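Local coordinates for protein glycosyl transferase family 8 (Streptococcus pneumoniae, PDB 5GVW) that transfers galactose from UDP-galactose to the terminal glucose of the already glycosylated serine-rich repeat protein PsrP, the third step in its O-glycosylation, at residues Q279-T284 with I341-Y346; L349-K354 with F372-S377. One frame throughout, in Å; residues are numbered along the deposited sequence.

Contact 1: residues Q279-T284 with I341-Y346; sequences QCVNLT and IASDLY
The ring of Tyr-346 lies along the strand that carries Val-281, with Val-281 O resting over one face, 3.3 Å from CD2 and displaced toward the rim. CG1 of Val-281 approaches CD2 of Tyr-346 at 3.8 Å. With CG anti to the backbone N (chi1 -171°), the phenol runs onward beside the neighbouring strand, and its OH accepts the nearly straight bond from Leu-283 N, at 3.0 Å. The amide plane of Asn-282 stands 44° from the ring, its ND2 bonded to Leu-347 O.

At the other end the carboxylate of Asp-344 takes Gln-279 N on the anti lone pair of OD2, at 3.1 Å, while Asp-344 N returns a 2.9 Å bond to Gln-279 O, which also receives a weak bond from Leu-345 N. Between these ends Val-281 N reaches Leu-345 O at 3.2 Å. The contact pairs the two middle strands, 278-283 and 345-348, of a six-stranded parallel sheet whose order, 3-2-1-4-5-6, is consistent with a Rossmann-like alpha/beta domain. Helix 356-364 packs on Tyr-346. Side-chain oxygens thus take up backbone N-H groups at both ends of the short parallel pairing, and one of them, the Tyr-346 hydroxyl, does so in a buried setting.

Contact 2: residues L349-K354 with F372-S377; sequences LNHDRK and FDNTCS
Two torsions set the polar centre of this contact. Thr-375 holds OG1 opposite its own N (chi1 -152°), turning the hydroxyl onto the carbonyls of the facing loop, and Lys-354 bends at chi2 (-62°) before running out nearly straight, which brings NZ back to the carbonyl of Asn-350. OG1 of Thr-375 lies 3.0 Å from Leu-349 O and 2.8 Å from Asn-350 O; the bond to Leu-349 O is weak and not settled, since both carbonyls are near one hydroxyl. The methyl CG2 of Thr-375 meanwhile packs against CA of Leu-349.

The ammonium group of Lys-354 joins the two loops. It donates to Thr-375 O at 2.9 Å, coming from above the carbonyl plane, and to Asn-350 O at 2.7 Å within its own loop, tilted out of the plane of the Asn-350 carbonyl. A salt bridge to Asp-348 adds a carboxylate, which probably helps to hold the lysine charged.

CD2 of Leu-349 leans obliquely on the Phe-372 ring, 3.6 Å from its CD2, and Met-397 of helix 395-403 touches both side chains. On another flank the His-351 ring and the Asn-374 amide meet with planes 71° apart, CE1 of His-351 lying 3.3 Å from ND2 of Asn-374; their common partner is Glu-290, whose OE1 accepts from both His-351 NE2 and Asn-374 ND2.

His-351 centres an inverse gamma turn, and Phe-372 to Thr-375 form a type I beta turn closed by Thr-375 N on Phe-372 O. The two loops leave the C-terminal ends of adjacent parallel strands, 345-348 and 369-372, which helix 356-364 joins in a beta-alpha-beta unit, consistent with a Rossmann-like alpha/beta domain.

Both contacts lie in the C-terminal part of the chain, built round a six-stranded parallel sheet: contact 1 within it, contact 2 in the loops beyond its strand ends, well away from the annotated UDP and manganese sites. Contact 1 closes before contact 2 opens, and their centres lie 15 Å apart. Strand 345-348 connects them: contact 1 pairs its start with strand 278-283, and contact 2 joins the loop after its end to the loop after the next strand in the sheet, 369-372. Where the contacts meet, Asn-282 ND2 gives Asn-350 OD1 a weak hydrogen bond and Thr-284 packs on Asn-350. Three neighbouring strands are thereby tied together, from pairing near the start of 345-348 to the loops beyond its end.

Contact 1: residues Q279-T284 with I341-Y346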
# COMPACT_ATOMS: atom_id res chain seq x y z
N GLN A 279 21.69 22.37 6.42
CA GLN A 279 20.23 22.50 6.35
C GLN A 279 19.83 23.93 6.05
O GLN A 279 20.12 24.80 6.84
CB GLN A 279 19.61 22.07 7.68
CG GLN A 279 19.92 20.63 8.08
CD GLN A 279 19.08 19.59 7.37
OE1 GLN A 279 17.95 19.85 6.95
NE2 GLN A 279 19.63 18.38 7.24
N CYS A 280 19.14 24.18 4.94
CA CYS A 280 18.76 25.56 4.59
C CYS A 280 17.27 25.73 4.56
O CYS A 280 16.56 24.78 4.26
CB CYS A 280 19.33 25.99 3.25
SG CYS A 280 21.14 25.94 3.13
N VAL A 281 16.80 26.93 4.86
CA VAL A 281 15.36 27.23 4.95
C VAL A 281 14.94 28.57 4.35
O VAL A 281 15.67 29.56 4.41
CB VAL A 281 14.88 27.19 6.43
CG1 VAL A 281 15.83 27.94 7.34
CG2 VAL A 281 13.46 27.73 6.57
N ASN A 282 13.74 28.59 3.78
CA ASN A 282 13.13 29.82 3.30
C ASN A 282 11.64 29.78 3.58
O ASN A 282 11.03 28.73 3.47
CB ASN A 282 13.36 29.99 1.78
CG ASN A 282 12.67 31.24 1.23
OD1 ASN A 282 11.67 31.15 0.51
ND2 ASN A 282 13.18 32.42 1.60
N LEU A 283 11.08 30.92 3.95
CA LEU A 283 9.64 31.08 3.96
C LEU A 283 9.30 32.03 2.81
O LEU A 283 9.90 33.09 2.67
CB LEU A 283 9.18 31.65 5.31
CG LEU A 283 7.75 32.23 5.36
CD1 LEU A 283 6.73 31.12 5.42
CD2 LEU A 283 7.58 33.17 6.54
N THR A 284 8.31 31.65 2.02
CA THR A 284 7.94 32.39 0.83
C THR A 284 6.46 32.69 0.84
O THR A 284 5.66 31.92 1.37
CB THR A 284 8.29 31.56 -0.43
OG1 THR A 284 8.12 32.37 -1.61
CG2 THR A 284 7.42 30.28 -0.53
N ILE A 341 14.94 26.54 13.92
CA ILE A 341 15.81 26.07 14.99
C ILE A 341 16.76 24.95 14.51
O ILE A 341 17.98 25.03 14.76
CB ILE A 341 15.02 25.63 16.26
CG1 ILE A 341 14.31 26.83 16.89
CG2 ILE A 341 15.95 24.98 17.30
CD1 ILE A 341 13.11 26.45 17.73
N ALA A 342 16.22 23.95 13.81
CA ALA A 342 17.05 22.79 13.42
C ALA A 342 18.04 23.07 12.26
O ALA A 342 18.94 22.27 12.00
CB ALA A 342 16.16 21.60 13.11
N SER A 343 17.89 24.21 11.60
CA SER A 343 18.62 24.53 10.37
C SER A 343 19.87 25.40 10.57
O SER A 343 19.94 26.17 11.51
CB SER A 343 17.66 25.24 9.39
OG SER A 343 17.13 26.41 10.00
N ASP A 344 20.81 25.29 9.65
CA ASP A 344 22.07 26.03 9.67
C ASP A 344 22.05 27.45 9.09
O ASP A 344 22.68 28.34 9.67
CB ASP A 344 23.14 25.20 8.98
CG ASP A 344 23.37 23.86 9.69
OD1 ASP A 344 23.72 23.90 10.90
OD2 ASP A 344 23.21 22.79 9.05
N LEU A 345 21.33 27.66 7.98
CA LEU A 345 21.38 28.90 7.15
C LEU A 345 19.99 29.30 6.66
O LEU A 345 19.24 28.45 6.22
CB LEU A 345 22.24 28.66 5.92
CG LEU A 345 23.18 29.72 5.31
CD1 LEU A 345 23.69 29.21 3.97
CD2 LEU A 345 22.55 31.09 5.19
N TYR A 346 19.63 30.58 6.73
CA TYR A 346 18.39 31.04 6.11
C TYR A 346 18.73 31.63 4.74
O TYR A 346 19.60 32.49 4.65
CB TYR A 346 17.69 32.07 6.98
CG TYR A 346 16.31 32.41 6.48
CD1 TYR A 346 16.11 33.45 5.59
CD2 TYR A 346 15.20 31.66 6.86
CE1 TYR A 346 14.85 33.75 5.12
CE2 TYR A 346 13.94 31.95 6.37
CZ TYR A 346 13.76 32.99 5.51
OH TYR A 346 12.51 33.31 4.99

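Contact 2: residues L349-K354 with F372-S377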
# COMPACT_ATOMS: atom_id res chain seq x y z
N LEU A 349 15.47 34.09 -0.31
CA LEU A 349 15.33 34.02 -1.77
C LEU A 349 13.94 34.39 -2.29
O LEU A 349 13.77 34.52 -3.50
CB LEU A 349 15.69 32.62 -2.27
CG LEU A 349 16.93 31.95 -1.69
CD1 LEU A 349 17.14 30.53 -2.17
CD2 LEU A 349 18.12 32.79 -2.04
N ASN A 350 12.94 34.54 -1.43
CA ASN A 350 11.57 34.77 -1.95
C ASN A 350 11.44 36.16 -2.55
O ASN A 350 12.20 37.05 -2.20
CB ASN A 350 10.46 34.49 -0.91
CG ASN A 350 10.57 35.32 0.35
OD1 ASN A 350 11.59 35.30 1.03
ND2 ASN A 350 9.49 36.03 0.70
N HIS A 351 10.49 36.32 -3.46
CA HIS A 351 10.39 37.50 -4.31
C HIS A 351 9.36 38.47 -3.75
O HIS A 351 8.27 38.68 -4.28
CB HIS A 351 10.12 37.12 -5.78
CG HIS A 351 11.37 37.00 -6.60
ND1 HIS A 351 11.65 37.83 -7.66
CD2 HIS A 351 12.41 36.13 -6.53
CE1 HIS A 351 12.80 37.48 -8.20
NE2 HIS A 351 13.29 36.46 -7.53
N ASP A 352 9.78 39.06 -2.63
CA ASP A 352 9.20 40.27 -2.06
C ASP A 352 7.70 40.21 -1.86
O ASP A 352 6.92 39.77 -2.71
CB ASP A 352 9.61 41.51 -2.87
CG ASP A 352 11.13 41.71 -2.90
OD1 ASP A 352 11.68 42.20 -1.88
OD2 ASP A 352 11.76 41.38 -3.94
N ARG A 353 7.33 40.85 -0.77
CA ARG A 353 6.27 40.45 0.13
C ARG A 353 6.98 39.50 1.08
O ARG A 353 6.77 38.30 1.08
CB ARG A 353 5.04 39.85 -0.54
CG ARG A 353 3.86 39.69 0.43
CD ARG A 353 3.40 41.00 1.08
NE ARG A 353 2.36 40.73 2.07
CZ ARG A 353 2.55 40.44 3.36
NH1 ARG A 353 3.78 40.39 3.91
NH2 ARG A 353 1.50 40.20 4.14
N LYS A 354 7.90 40.09 1.84
CA LYS A 354 8.66 39.41 2.86
C LYS A 354 7.74 39.27 4.07
O LYS A 354 7.14 40.26 4.51
CB LYS A 354 9.89 40.23 3.26
CG LYS A 354 10.85 40.54 2.14
CD LYS A 354 11.41 39.26 1.55
CE LYS A 354 12.63 39.52 0.69
NZ LYS A 354 13.07 38.27 0.04
N PHE A 372 20.35 36.90 -2.62
CA PHE A 372 20.72 37.40 -3.92
C PHE A 372 20.46 38.89 -3.97
O PHE A 372 19.49 39.35 -3.39
CB PHE A 372 19.96 36.70 -5.06
CG PHE A 372 20.38 35.28 -5.30
CD1 PHE A 372 21.68 34.99 -5.73
CD2 PHE A 372 19.50 34.22 -5.09
CE1 PHE A 372 22.07 33.66 -5.94
CE2 PHE A 372 19.90 32.91 -5.29
CZ PHE A 372 21.18 32.63 -5.71
N ASP A 373 21.31 39.61 -4.70
CA ASP A 373 21.14 41.05 -4.98
C ASP A 373 19.73 41.47 -5.34
O ASP A 373 19.31 42.56 -5.00
CB ASP A 373 22.13 41.57 -6.07
CG ASP A 373 22.05 40.79 -7.42
OD1 ASP A 373 20.94 40.51 -7.94
OD2 ASP A 373 23.12 40.43 -7.97
N ASN A 374 18.98 40.61 -6.03
CA ASN A 374 17.59 40.96 -6.42
C ASN A 374 16.53 40.49 -5.44
O ASN A 374 15.33 40.55 -5.73
CB ASN A 374 17.28 40.47 -7.84
CG ASN A 374 17.06 38.95 -7.94
OD1 ASN A 374 17.90 38.14 -7.51
ND2 ASN A 374 15.94 38.57 -8.54
N THR A 375 16.95 40.05 -4.25
CA THR A 375 16.02 39.42 -3.35
C THR A 375 16.18 39.84 -1.86
O THR A 375 15.70 39.14 -0.96
CB THR A 375 16.03 37.90 -3.64
OG1 THR A 375 14.77 37.33 -3.30
CG2 THR A 375 17.12 37.23 -2.93
N CYS A 376 16.78 41.01 -1.63
CA CYS A 376 16.94 41.57 -0.27
C CYS A 376 15.65 42.24 0.19
O CYS A 376 14.85 42.70 -0.64
CB CYS A 376 18.06 42.60 -0.24
SG CYS A 376 19.68 41.97 -0.69
N SER A 377 15.45 42.29 1.50
CA SER A 377 14.42 43.15 2.08
C SER A 377 14.83 44.59 1.82
O SER A 377 16.03 44.90 1.78
CB SER A 377 14.28 42.94 3.58
OG SER A 377 13.05 43.48 4.01